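Local coordinates for light harvesting complex 1 Protein W (Rhodopseudomonas palustris, PDB 6Z5S), which is a three-helix membrane subunit of the light-harvesting 1 complex that lies beside bacteriochlorophyll a and spirilloxanthin and probably interrupts the antenna ring to let quinones pass, at residues 6-9 and 10-13; 28-31 and 32-35; 51-54 and 55-59; 68-71 and 72-75. All coordinates share one frame; numbering follows the deposited sequence.

Interaction 1 of 4, residues 6-9 and 10-13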
loop_
_atom_site.group_PDB
_atom_site.type_symbol
_atom_site.label_atom_id
_atom_site.label_comp_id
_atom_site.label_asym_id
_atom_site.label_seq_id
_atom_site.Cartn_x
_atom_site.Cartn_y
_atom_site.Cartn_z
ATOM N N VAL A 6 -30.004 -36.393 23.614
ATOM C CA VAL A 6 -29.404 -36.041 24.894
ATOM C C VAL A 6 -29.255 -37.267 25.779
ATOM O O VAL A 6 -28.419 -37.277 26.689
ATOM C CB VAL A 6 -30.222 -34.945 25.604
ATOM C CG1 VAL A 6 -31.501 -35.517 26.168
ATOM C CG2 VAL A 6 -29.398 -34.287 26.697
ATOM N N LEU A 7 -30.037 -38.316 25.526
ATOM C CA LEU A 7 -29.873 -39.546 26.284
ATOM C C LEU A 7 -28.580 -40.253 25.925
ATOM O O LEU A 7 -27.961 -40.876 26.792
ATOM C CB LEU A 7 -31.057 -40.471 26.043
ATOM C CG LEU A 7 -31.137 -41.749 26.871
ATOM C CD1 LEU A 7 -32.590 -42.067 27.101
ATOM C CD2 LEU A 7 -30.462 -42.914 26.171
ATOM N N THR A 8 -28.149 -40.167 24.668
ATOM C CA THR A 8 -26.944 -40.870 24.257
ATOM C C THR A 8 -25.734 -40.104 24.784
ATOM O O THR A 8 -24.923 -39.568 24.022
ATOM C CB THR A 8 -26.902 -41.041 22.736
ATOM O OG1 THR A 8 -28.075 -41.743 22.313
ATOM C CG2 THR A 8 -25.715 -41.889 22.327
ATOM N N ALA A 9 -25.661 -39.992 26.107
ATOM C CA ALA A 9 -24.435 -39.681 26.818
ATOM C C ALA A 9 -23.753 -40.941 27.310
ATOM O O ALA A 9 -22.687 -40.858 27.925
ATOM C CB ALA A 9 -24.715 -38.744 27.993
ATOM N N ILE A 10 -24.364 -42.104 27.075
ATOM C CA ILE A 10 -23.649 -43.369 27.196
ATOM C C ILE A 10 -22.362 -43.308 26.394
ATOM O O ILE A 10 -21.313 -43.802 26.824
ATOM C CB ILE A 10 -24.542 -44.534 26.729
ATOM C CG1 ILE A 10 -25.801 -44.634 27.582
ATOM C CG2 ILE A 10 -23.777 -45.840 26.754
ATOM C CD1 ILE A 10 -26.996 -43.938 26.985
ATOM N N ALA A 11 -22.423 -42.687 25.215
ATOM C CA ALA A 11 -21.241 -42.553 24.377
ATOM C C ALA A 11 -20.139 -41.794 25.098
ATOM O O ALA A 11 -18.991 -42.246 25.146
ATOM C CB ALA A 11 -21.607 -41.847 23.075
ATOM N N PHE A 12 -20.470 -40.641 25.676
ATOM C CA PHE A 12 -19.443 -39.813 26.295
ATOM C C PHE A 12 -18.830 -40.494 27.511
ATOM O O PHE A 12 -17.605 -40.488 27.677
ATOM C CB PHE A 12 -20.025 -38.453 26.672
ATOM C CG PHE A 12 -20.215 -37.538 25.503
ATOM C CD1 PHE A 12 -19.139 -36.876 24.945
ATOM C CD2 PHE A 12 -21.467 -37.349 24.953
ATOM C CE1 PHE A 12 -19.308 -36.040 23.868
ATOM C CE2 PHE A 12 -21.642 -36.511 23.874
ATOM C CZ PHE A 12 -20.559 -35.856 23.329
ATOM N N VAL A 13 -19.653 -41.101 28.367
ATOM C CA VAL A 13 -19.112 -41.720 29.572
ATOM C C VAL A 13 -18.320 -42.973 29.226
ATOM O O VAL A 13 -17.267 -43.236 29.816
ATOM C CB VAL A 13 -20.231 -42.013 30.588
ATOM C CG1 VAL A 13 -20.852 -40.721 31.065
ATOM C CG2 VAL A 13 -21.288 -42.912 29.986
#
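Ile10 reaches back along the chain to lie beside Leu7, the two side chains pointing the same way where a loop runs into a helix. Ile10 CB sits 3.7 Å from Ala9 C. From there CG1 turns anti to the carbonyl carbon, beside the backbone N (chi1 -61°), which sends that branch back toward Leu7 rather than on along the helix. At its tip, CD1 comes up against Leu7 O and lies 3.7 Å from Leu7 CD2. The same Leu7 O accepts the backbone NH of Ala9 at 2.6 Å (N to O), closing an inverse gamma turn centred on Thr8. Just beyond the turn the helical pattern sets in: Val13 N bonds Ala9 O at 3.1 Å and is nearly straight, 170° at the hydrogen. Thr8 CG2 rests 4.2 Å from Ala11 CB, while its OG1 is bonded to Leu4 O. Ala9 CA meets the edge of the Phe12 ring near its plane. Residues 6-9 lead into helix 10-24, with Thr8 and Ile10 against Leu55, and Thr8 and Ala11 against Thr48, of helix 37-57; on helix 67-89, Ala11 meets Thr81 and Phe12 meets Val84.

Interaction 2 of 4, residues 28-31 and 32-35. With CRT (spirilloxanthin), chain B.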
loop_
_atom_site.group_PDB
_atom_site.type_symbol
_atom_site.label_atom_id
_atom_site.label_comp_id
_atom_site.label_asym_id
_atom_site.label_seq_id
_atom_site.Cartn_x
_atom_site.Cartn_y
_atom_site.Cartn_z
ATOM N N GLU A 28 4.582 -47.635 27.992
ATOM C CA GLU A 28 5.797 -46.842 28.074
ATOM C C GLU A 28 5.488 -45.382 27.773
ATOM O O GLU A 28 4.346 -45.003 27.510
ATOM C CB GLU A 28 6.862 -47.379 27.112
ATOM C CG GLU A 28 6.562 -47.145 25.634
ATOM C CD GLU A 28 5.698 -48.237 25.020
ATOM O OE1 GLU A 28 4.887 -48.835 25.750
ATOM O OE2 GLU A 28 5.822 -48.499 23.808
ATOM N N GLY A 29 6.528 -44.559 27.832
ATOM C CA GLY A 29 6.421 -43.191 27.388
ATOM C C GLY A 29 6.458 -43.092 25.880
ATOM O O GLY A 29 6.815 -44.033 25.173
ATOM N N LYS A 30 6.060 -41.927 25.382
ATOM C CA LYS A 30 5.963 -41.646 23.954
ATOM C C LYS A 30 4.981 -42.579 23.250
ATOM O O LYS A 30 4.897 -42.580 22.019
ATOM C CB LYS A 30 7.346 -41.689 23.287
ATOM C CG LYS A 30 7.398 -41.131 21.879
ATOM C CD LYS A 30 6.647 -39.820 21.768
ATOM C CE LYS A 30 7.413 -38.676 22.388
ATOM N NZ LYS A 30 6.755 -37.374 22.091
ATOM N N LEU A 31 4.224 -43.373 24.002
ATOM C CA LEU A 31 3.098 -44.099 23.439
ATOM C C LEU A 31 1.818 -43.277 23.482
ATOM O O LEU A 31 0.799 -43.711 22.939
ATOM C CB LEU A 31 2.932 -45.447 24.156
ATOM C CG LEU A 31 2.049 -46.523 23.520
ATOM C CD1 LEU A 31 2.644 -47.888 23.746
ATOM C CD2 LEU A 31 0.659 -46.499 24.106
ATOM N N TYR A 32 1.856 -42.084 24.079
ATOM C CA TYR A 32 0.776 -41.127 23.865
ATOM C C TYR A 32 0.712 -40.707 22.402
ATOM O O TYR A 32 -0.370 -40.672 21.806
ATOM C CB TYR A 32 0.956 -39.907 24.771
ATOM C CG TYR A 32 1.902 -38.859 24.237
ATOM C CD1 TYR A 32 3.274 -39.044 24.294
ATOM C CD2 TYR A 32 1.424 -37.693 23.660
ATOM C CE1 TYR A 32 4.146 -38.092 23.801
ATOM C CE2 TYR A 32 2.288 -36.736 23.162
ATOM C CZ TYR A 32 3.648 -36.942 23.237
ATOM O OH TYR A 32 4.513 -35.993 22.744
ATOM N N CYS A 33 1.867 -40.410 21.802
ATOM C CA CYS A 33 1.997 -40.106 20.382
ATOM C C CYS A 33 1.682 -41.307 19.514
ATOM O O CYS A 33 1.720 -41.206 18.285
ATOM C CB CYS A 33 3.416 -39.604 20.103
ATOM S SG CYS A 33 3.763 -39.052 18.426
ATOM N N GLN A 34 1.351 -42.426 20.133
ATOM C CA GLN A 34 1.146 -43.713 19.497
ATOM C C GLN A 34 -0.307 -44.114 19.721
ATOM O O GLN A 34 -1.137 -43.292 20.114
ATOM C CB GLN A 34 2.168 -44.718 20.032
ATOM C CG GLN A 34 3.601 -44.242 19.783
ATOM C CD GLN A 34 4.668 -45.146 20.366
ATOM O OE1 GLN A 34 4.435 -45.860 21.335
ATOM N NE2 GLN A 34 5.852 -45.113 19.770
ATOM N N ALA A 35 -0.629 -45.377 19.455
ATOM C CA ALA A 35 -2.034 -45.759 19.447
ATOM C C ALA A 35 -2.596 -45.810 20.857
ATOM O O ALA A 35 -3.148 -46.826 21.288
ATOM C CB ALA A 35 -2.231 -47.112 18.771
HETATM C C1M CRT B . 8.927 -46.268 22.087
HETATM O O1 CRT B . 8.133 -47.436 21.955
HETATM C C1 CRT B . 8.442 -48.356 20.892
HETATM C C2 CRT B . 8.337 -47.578 19.587
HETATM C C3 CRT B . 9.851 -48.883 21.115
HETATM C C4 CRT B . 7.436 -49.515 20.895
HETATM C C5 CRT B . 6.014 -49.151 20.601
HETATM C C6 CRT B . 5.347 -49.517 19.510
HETATM C C7 CRT B . 4.041 -49.150 19.147
HETATM C C8 CRT B . 3.170 -48.517 20.160
HETATM C C9 CRT B . 3.541 -49.325 17.852
HETATM C C10 CRT B . 2.311 -48.980 17.330
HETATM C C11 CRT B . 1.987 -49.077 15.993
HETATM C C12 CRT B . 0.760 -48.862 15.356
HETATM C C13 CRT B . -0.407 -48.510 16.181
HETATM C C14 CRT B . 0.594 -48.967 13.971
HETATM C C15 CRT B . -0.559 -48.865 13.219
HETATM C C16 CRT B . -0.579 -49.000 11.850
HETATM C C17 CRT B . -1.635 -48.871 10.944
HETATM C C18 CRT B . -3.016 -48.762 11.455
HETATM C C19 CRT B . -1.414 -48.811 9.567
HETATM C C20 CRT B . -2.285 -48.496 8.552
HETATM C C21 CRT B . -1.984 -48.236 7.227
HETATM C C22 CRT B . -2.794 -47.848 6.189
HETATM C C23 CRT B . -2.435 -47.413 4.911
HETATM C C24 CRT B . -1.010 -47.443 4.523
HETATM C C25 CRT B . -3.375 -46.935 3.997
HETATM C C26 CRT B . -3.190 -46.369 2.757
HETATM C C27 CRT B . -4.247 -45.856 2.047
HETATM C C28 CRT B . -4.284 -45.222 0.806
HETATM C C29 CRT B . -3.050 -45.123 0.001
HETATM C C30 CRT B . -5.472 -44.673 0.319
HETATM C C31 CRT B . -5.738 -43.961 -0.823
HETATM C C32 CRT B . -7.032 -43.562 -1.049
HETATM C C33 CRT B . -7.587 -42.802 -2.074
HETATM C C34 CRT B . -6.704 -42.214 -3.102
HETATM C C35 CRT B . -8.965 -42.592 -2.152
HETATM C C36 CRT B . -9.647 -41.823 -2.991
HETATM C C37 CRT B . -11.125 -41.635 -2.904
HETATM C C38 CRT B . -11.589 -40.210 -2.580
HETATM C C39 CRT B . -13.103 -40.164 -2.462
HETATM C C40 CRT B . -10.911 -39.713 -1.313
HETATM O O2 CRT B . -11.167 -39.355 -3.654
HETATM C C2M CRT B . -11.528 -37.995 -3.598
#
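Lys30 and Tyr32 are joined at their polar ends: Lys30 NZ hydrogen-bonds Tyr32 OH at 2.7 Å, at the ring's edge and near its plane. The lysine gets there by bending at chi2 and chi3 (45° and 75°), so that it runs obliquely across the tyrosine. A weak backbone hydrogen bond joins Gln34 N to Leu31 O at 3.1 Å. With Tyr32 and Cys33 both in helical backbone angles between its ends, it marks a type I beta turn between helix 10-24 and helix 37-57. Packing adds to the turn. Cys33 CB stands 4.0 Å above the plane of the Tyr32 ring, over its centre, and also touches Lys30 CD at 3.6 Å; the Tyr32 side chain also touches Phe92 and Arg93. Leu31 and Gln34 cross at about a right angle, the amide oxygen OE1 of Gln34 lying against the leucine's CB and CG. Cys33 and Gln34 also pack on another protein's chain. Spirilloxanthin lies alongside. Glu28 OE2 is 3.1 Å from its ether oxygen O1. Gln34 OE1 lies 3.2 Å from methyl C8. Leu31 CD1 is 3.7 Å from the same C8. Ala35 CB is 3.5 Å from methyl C13, further along the carotenoid.

Interaction 3 of 4, residues 51-54 and 55-59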
loop_
_atom_site.group_PDB
_atom_site.type_symbol
_atom_site.label_atom_id
_atom_site.label_comp_id
_atom_site.label_asym_id
_atom_site.label_seq_id
_atom_site.Cartn_x
_atom_site.Cartn_y
_atom_site.Cartn_z
ATOM N N ALA A 51 -24.000 -48.327 20.753
ATOM C CA ALA A 51 -24.978 -47.877 21.734
ATOM C C ALA A 51 -26.273 -47.453 21.057
ATOM O O ALA A 51 -27.364 -47.827 21.498
ATOM C CB ALA A 51 -24.404 -46.732 22.563
ATOM N N ALA A 52 -26.176 -46.671 19.982
ATOM C CA ALA A 52 -27.377 -46.270 19.264
ATOM C C ALA A 52 -28.083 -47.477 18.667
ATOM O O ALA A 52 -29.315 -47.533 18.641
ATOM C CB ALA A 52 -27.025 -45.258 18.180
ATOM N N PHE A 53 -27.322 -48.469 18.210
ATOM C CA PHE A 53 -27.951 -49.667 17.666
ATOM C C PHE A 53 -28.707 -50.425 18.744
ATOM O O PHE A 53 -29.787 -50.968 18.489
ATOM C CB PHE A 53 -26.903 -50.567 17.020
ATOM C CG PHE A 53 -27.257 -52.026 17.048
ATOM C CD1 PHE A 53 -28.264 -52.527 16.237
ATOM C CD2 PHE A 53 -26.577 -52.899 17.878
ATOM C CE1 PHE A 53 -28.588 -53.871 16.259
ATOM C CE2 PHE A 53 -26.895 -54.244 17.904
ATOM C CZ PHE A 53 -27.902 -54.729 17.093
ATOM N N VAL A 54 -28.161 -50.474 19.957
ATOM C CA VAL A 54 -28.836 -51.249 20.986
ATOM C C VAL A 54 -30.020 -50.483 21.563
ATOM O O VAL A 54 -31.009 -51.097 21.974
ATOM C CB VAL A 54 -27.848 -51.683 22.083
ATOM C CG1 VAL A 54 -27.523 -50.538 23.011
ATOM C CG2 VAL A 54 -28.407 -52.855 22.859
ATOM N N LEU A 55 -29.968 -49.152 21.592
ATOM C CA LEU A 55 -31.041 -48.383 22.207
ATOM C C LEU A 55 -31.955 -47.713 21.189
ATOM O O LEU A 55 -32.774 -46.873 21.568
ATOM C CB LEU A 55 -30.469 -47.345 23.178
ATOM C CG LEU A 55 -29.633 -46.152 22.712
ATOM C CD1 LEU A 55 -30.493 -44.940 22.430
ATOM C CD2 LEU A 55 -28.571 -45.813 23.736
ATOM N N GLY A 56 -31.834 -48.052 19.911
ATOM C CA GLY A 56 -32.809 -47.604 18.942
ATOM C C GLY A 56 -33.777 -48.706 18.583
ATOM O O GLY A 56 -34.940 -48.444 18.271
ATOM N N LYS A 57 -33.302 -49.951 18.609
ATOM C CA LYS A 57 -34.214 -51.084 18.524
ATOM C C LYS A 57 -35.148 -51.102 19.725
ATOM O O LYS A 57 -36.374 -51.032 19.582
ATOM C CB LYS A 57 -33.427 -52.386 18.398
ATOM C CG LYS A 57 -32.641 -52.460 17.101
ATOM C CD LYS A 57 -33.597 -52.503 15.916
ATOM C CE LYS A 57 -32.868 -52.637 14.591
ATOM N NZ LYS A 57 -32.171 -51.374 14.215
ATOM N N ALA A 58 -34.585 -51.184 20.924
ATOM C CA ALA A 58 -35.364 -50.950 22.134
ATOM C C ALA A 58 -35.685 -49.466 22.192
ATOM O O ALA A 58 -34.834 -48.647 22.538
ATOM C CB ALA A 58 -34.593 -51.404 23.366
ATOM N N GLY A 59 -36.904 -49.105 21.816
ATOM C CA GLY A 59 -37.287 -47.708 21.778
ATOM C C GLY A 59 -37.239 -47.041 23.133
ATOM O O GLY A 59 -37.985 -47.421 24.039
#
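Leu55 folds its side chain over the carbonyl of Ala51, one helical turn earlier: with chi1 at 67°, CG lies between the backbone N and the carbonyl carbon, and both CG and CD2 are brought against Ala51 O. CD2 continues as far as Ala51 CB, 4.4 Å away. Lys57 uses a different turn of the chain. Its CG stands beside the backbone N, opposite the carbonyl carbon, and this chi1 of -65° brings CG to 3.5 Å from Phe53 O and 4.4 Å from CE1 of the Phe53 ring, which it approaches obliquely.

The backbone beneath is helical but uneven. Leu55 N bonds Ala51 O at 2.9 Å. Next along, Gly56 N and Ala52 O are equally close, 2.9 Å, yet the NH points so far off line (116° at the hydrogen) that the bond is weak. One residue past Lys57 the chain leaves helical angles at Ala58, whose N is 3.7 Å from Val54 O.

Around this end, Leu55 packs on Leu4, Thr8 and Ile60, while Ala52 faces Met70 and Ala74 of helix 67-89. Lys57 is exposed, and its side chain comes within about 4 Å of a bound dodecyl-beta-D-maltoside. These features belong to the C-terminal end of helix 37-57, a predicted transmembrane segment: alanine and leucine look inward to the bundle, and a charged lysine lies at the outer surface close to detergent.

Interaction 4 of 4, residues 68-71 and 72-75. With BCL (bacteriochlorophyll a), chain C.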
loop_
_atom_site.group_PDB
_atom_site.type_symbol
_atom_site.label_atom_id
_atom_site.label_comp_id
_atom_site.label_asym_id
_atom_site.label_seq_id
_atom_site.Cartn_x
_atom_site.Cartn_y
_atom_site.Cartn_z
ATOM N N THR A 68 -31.364 -45.478 9.017
ATOM C CA THR A 68 -31.125 -44.104 8.593
ATOM C C THR A 68 -31.414 -43.120 9.718
ATOM O O THR A 68 -30.612 -42.217 9.992
ATOM C CB THR A 68 -31.984 -43.782 7.375
ATOM O OG1 THR A 68 -31.877 -44.845 6.423
ATOM C CG2 THR A 68 -31.534 -42.489 6.737
ATOM N N ALA A 69 -32.571 -43.262 10.362
ATOM C CA ALA A 69 -32.921 -42.361 11.450
ATOM C C ALA A 69 -31.946 -42.502 12.606
ATOM O O ALA A 69 -31.548 -41.505 13.220
ATOM C CB ALA A 69 -34.353 -42.628 11.910
ATOM N N MET A 70 -31.530 -43.732 12.903
ATOM C CA MET A 70 -30.558 -43.932 13.968
ATOM C C MET A 70 -29.232 -43.268 13.631
ATOM O O MET A 70 -28.581 -42.694 14.507
ATOM C CB MET A 70 -30.358 -45.418 14.230
ATOM C CG MET A 70 -29.859 -45.716 15.620
ATOM S SD MET A 70 -31.094 -45.285 16.858
ATOM C CE MET A 70 -30.322 -43.876 17.649
ATOM N N LEU A 71 -28.816 -43.329 12.364
ATOM C CA LEU A 71 -27.564 -42.695 11.967
ATOM C C LEU A 71 -27.657 -41.185 12.087
ATOM O O LEU A 71 -26.752 -40.534 12.623
ATOM C CB LEU A 71 -27.200 -43.094 10.541
ATOM C CG LEU A 71 -26.625 -44.496 10.418
ATOM C CD1 LEU A 71 -26.158 -44.759 9.003
ATOM C CD2 LEU A 71 -25.500 -44.670 11.409
ATOM N N ARG A 72 -28.748 -40.611 11.585
ATOM C CA ARG A 72 -28.936 -39.171 11.702
ATOM C C ARG A 72 -28.944 -38.738 13.159
ATOM O O ARG A 72 -28.431 -37.666 13.500
ATOM C CB ARG A 72 -30.229 -38.753 11.012
ATOM C CG ARG A 72 -30.586 -37.296 11.208
ATOM C CD ARG A 72 -31.596 -36.820 10.180
ATOM N NE ARG A 72 -32.792 -37.655 10.153
ATOM C CZ ARG A 72 -33.042 -38.568 9.221
ATOM N NH1 ARG A 72 -32.176 -38.769 8.239
ATOM N NH2 ARG A 72 -34.155 -39.285 9.274
ATOM N N VAL A 73 -29.500 -39.569 14.037
ATOM C CA VAL A 73 -29.570 -39.213 15.450
ATOM C C VAL A 73 -28.198 -39.316 16.101
ATOM O O VAL A 73 -27.755 -38.402 16.804
ATOM C CB VAL A 73 -30.601 -40.099 16.168
ATOM C CG1 VAL A 73 -30.384 -40.049 17.668
ATOM C CG2 VAL A 73 -32.003 -39.658 15.805
ATOM N N ALA A 74 -27.501 -40.424 15.871
ATOM C CA ALA A 74 -26.247 -40.713 16.545
ATOM C C ALA A 74 -25.050 -40.030 15.913
ATOM O O ALA A 74 -23.933 -40.209 16.407
ATOM C CB ALA A 74 -26.007 -42.220 16.568
ATOM N N ALA A 75 -25.239 -39.282 14.826
ATOM C CA ALA A 75 -24.122 -38.569 14.219
ATOM C C ALA A 75 -23.432 -37.651 15.219
ATOM O O ALA A 75 -22.232 -37.783 15.478
ATOM C CB ALA A 75 -24.607 -37.777 13.011
HETATM MG MG BCL C . -17.383 -43.603 10.079
HETATM C CHA BCL C . -14.501 -45.337 9.512
HETATM C CHB BCL C . -15.737 -41.689 12.296
HETATM C CHC BCL C . -20.156 -41.699 10.358
HETATM C CHD BCL C . -18.857 -45.203 7.333
HETATM N NA BCL C . -15.567 -43.626 10.914
HETATM C C1A BCL C . -14.566 -44.370 10.623
HETATM C C2A BCL C . -13.387 -44.174 11.516
HETATM C C3A BCL C . -13.943 -43.286 12.585
HETATM C C4A BCL C . -15.180 -42.825 11.909
HETATM C CMA BCL C . -14.287 -44.069 13.837
HETATM C CAA BCL C . -12.281 -43.432 10.795
HETATM C CBA BCL C . -10.949 -44.143 10.965
HETATM C CGA BCL C . -9.849 -43.120 11.012
HETATM O O1A BCL C . -10.102 -41.945 11.185
HETATM O O2A BCL C . -8.461 -43.507 10.860
HETATM N NB BCL C . -17.871 -41.924 11.143
HETATM C C1B BCL C . -17.112 -41.270 12.034
HETATM C C2B BCL C . -17.714 -40.091 12.697
HETATM C C3B BCL C . -19.053 -40.103 12.095
HETATM C C4B BCL C . -19.034 -41.269 11.187
HETATM C CMB BCL C . -17.065 -39.180 13.703
HETATM C CAB BCL C . -20.209 -39.190 12.318
HETATM O OBB BCL C . -21.337 -39.611 12.163
HETATM C CBB BCL C . -19.955 -37.767 12.703
HETATM N NC BCL C . -19.129 -43.468 9.111
HETATM C C1C BCL C . -20.108 -42.595 9.387
HETATM C C2C BCL C . -21.271 -42.671 8.466
HETATM C C3C BCL C . -20.895 -43.838 7.613
HETATM C C4C BCL C . -19.531 -44.156 8.102
HETATM C CMC BCL C . -22.531 -42.976 9.252
HETATM C CAC BCL C . -20.775 -43.493 6.141
HETATM C CBC BCL C . -22.118 -43.322 5.479
HETATM N ND BCL C . -16.893 -44.951 8.633
HETATM C C1D BCL C . -17.489 -45.578 7.614
HETATM C C2D BCL C . -16.605 -46.558 6.910
HETATM C C3D BCL C . -15.403 -46.410 7.725
HETATM C C4D BCL C . -15.655 -45.518 8.672
HETATM C CMD BCL C . -16.666 -47.495 5.743
HETATM C CAD BCL C . -14.024 -46.905 7.874
HETATM O OBD BCL C . -13.442 -47.767 7.138
HETATM C CBD BCL C . -13.393 -46.216 9.027
HETATM C CGD BCL C . -12.939 -47.241 10.010
HETATM O O1D BCL C . -13.700 -48.076 10.449
HETATM O O2D BCL C . -11.553 -47.272 10.416
HETATM C CED BCL C . -11.065 -48.377 11.161
HETATM C C1 BCL C . -7.478 -42.784 11.589
HETATM C C2 BCL C . -6.704 -43.768 12.425
HETATM C C3 BCL C . -5.716 -43.390 13.243
HETATM C C4 BCL C . -4.999 -44.442 14.037
HETATM C C5 BCL C . -5.342 -41.932 13.385
HETATM C C6 BCL C . -6.207 -41.258 14.447
HETATM C C7 BCL C . -6.065 -39.738 14.440
HETATM C C8 BCL C . -4.648 -39.288 14.783
HETATM C C9 BCL C . -4.533 -38.897 16.253
HETATM C C10 BCL C . -4.231 -38.154 13.845
HETATM C C11 BCL C . -3.841 -36.862 14.558
HETATM C C12 BCL C . -4.826 -35.740 14.246
HETATM C C13 BCL C . -4.227 -34.735 13.267
HETATM C C14 BCL C . -3.739 -33.491 13.997
HETATM C C15 BCL C . -5.259 -34.370 12.202
HETATM C C16 BCL C . -4.590 -33.948 10.897
HETATM C C17 BCL C . -5.609 -33.703 9.790
HETATM C C18 BCL C . -5.012 -32.836 8.687
HETATM C C19 BCL C . -6.095 -32.045 7.965
HETATM C C20 BCL C . -4.201 -33.661 7.694
#
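Arg72 hydrogen-bonds back to Thr68 within one turn of alpha helix, near the start of helix 67-89, where a predicted transmembrane segment begins. The backbone bonds come first. Arg72 N to Thr68 O is 2.9 Å and close to straight (171°); Val73 N to Ala69 O and Ala74 N to Met70 O follow with ordinary geometry, and Ala75 N to Leu71 O, at 3.0 Å, is weak.

The Arg72 side chain turns back over the preceding helical turn: CG leaves anti to the backbone N (chi1 174°), and the chain then bends at chi3. Thr68 O lies 4.1 Å above the guanidinium plane, toward its rim, with Ala69 CA over the same face. This is packing of a flat group on backbone, and Arg72 also packs on the backbone of another protein's chain. Thr68 OG1 makes a weak hydrogen bond to an aromatic side chain of a further chain.

Apolar contact is carried by Met70, bent at chi2 and chi3 so that its methyl CE meets Val73 CG1 at 3.8 Å as the two side chains cross. Met70 and Ala74 face Ala52 of helix 37-57.

Bacteriochlorophyll a adds the last group of contacts. Leu71 CD1 and CD2 both approach its methyl CMC from one side, each 4.0 Å away. Ala75, part of the pigment's pocket, faces the acetyl group: its carbonyl O is 3.6 Å from the methyl CBB.

How the interactions relate
Interactions 1, 3 and 4 cluster at one end of the three-helix bundle, one on each helix; interaction 2 lies on the opposite side of the chain's centre, with nearest atoms about 17 Å or more from the others. Leu55 ties interaction 3 to interaction 1, its CD2 lying 4.1 Å from Ile10 CD1, and Ala52 CB ties it to interaction 4, 3.6 Å from Ala74 CB. All four are partly buried. Interactions 3 and 4 are helix turns with apolar inner sides and a charged residue outside, whereas interaction 1 enters a helix through a turn. Interaction 2, without regular structure, is the more polar and meets the carotenoid; interaction 4 meets bacteriochlorophyll.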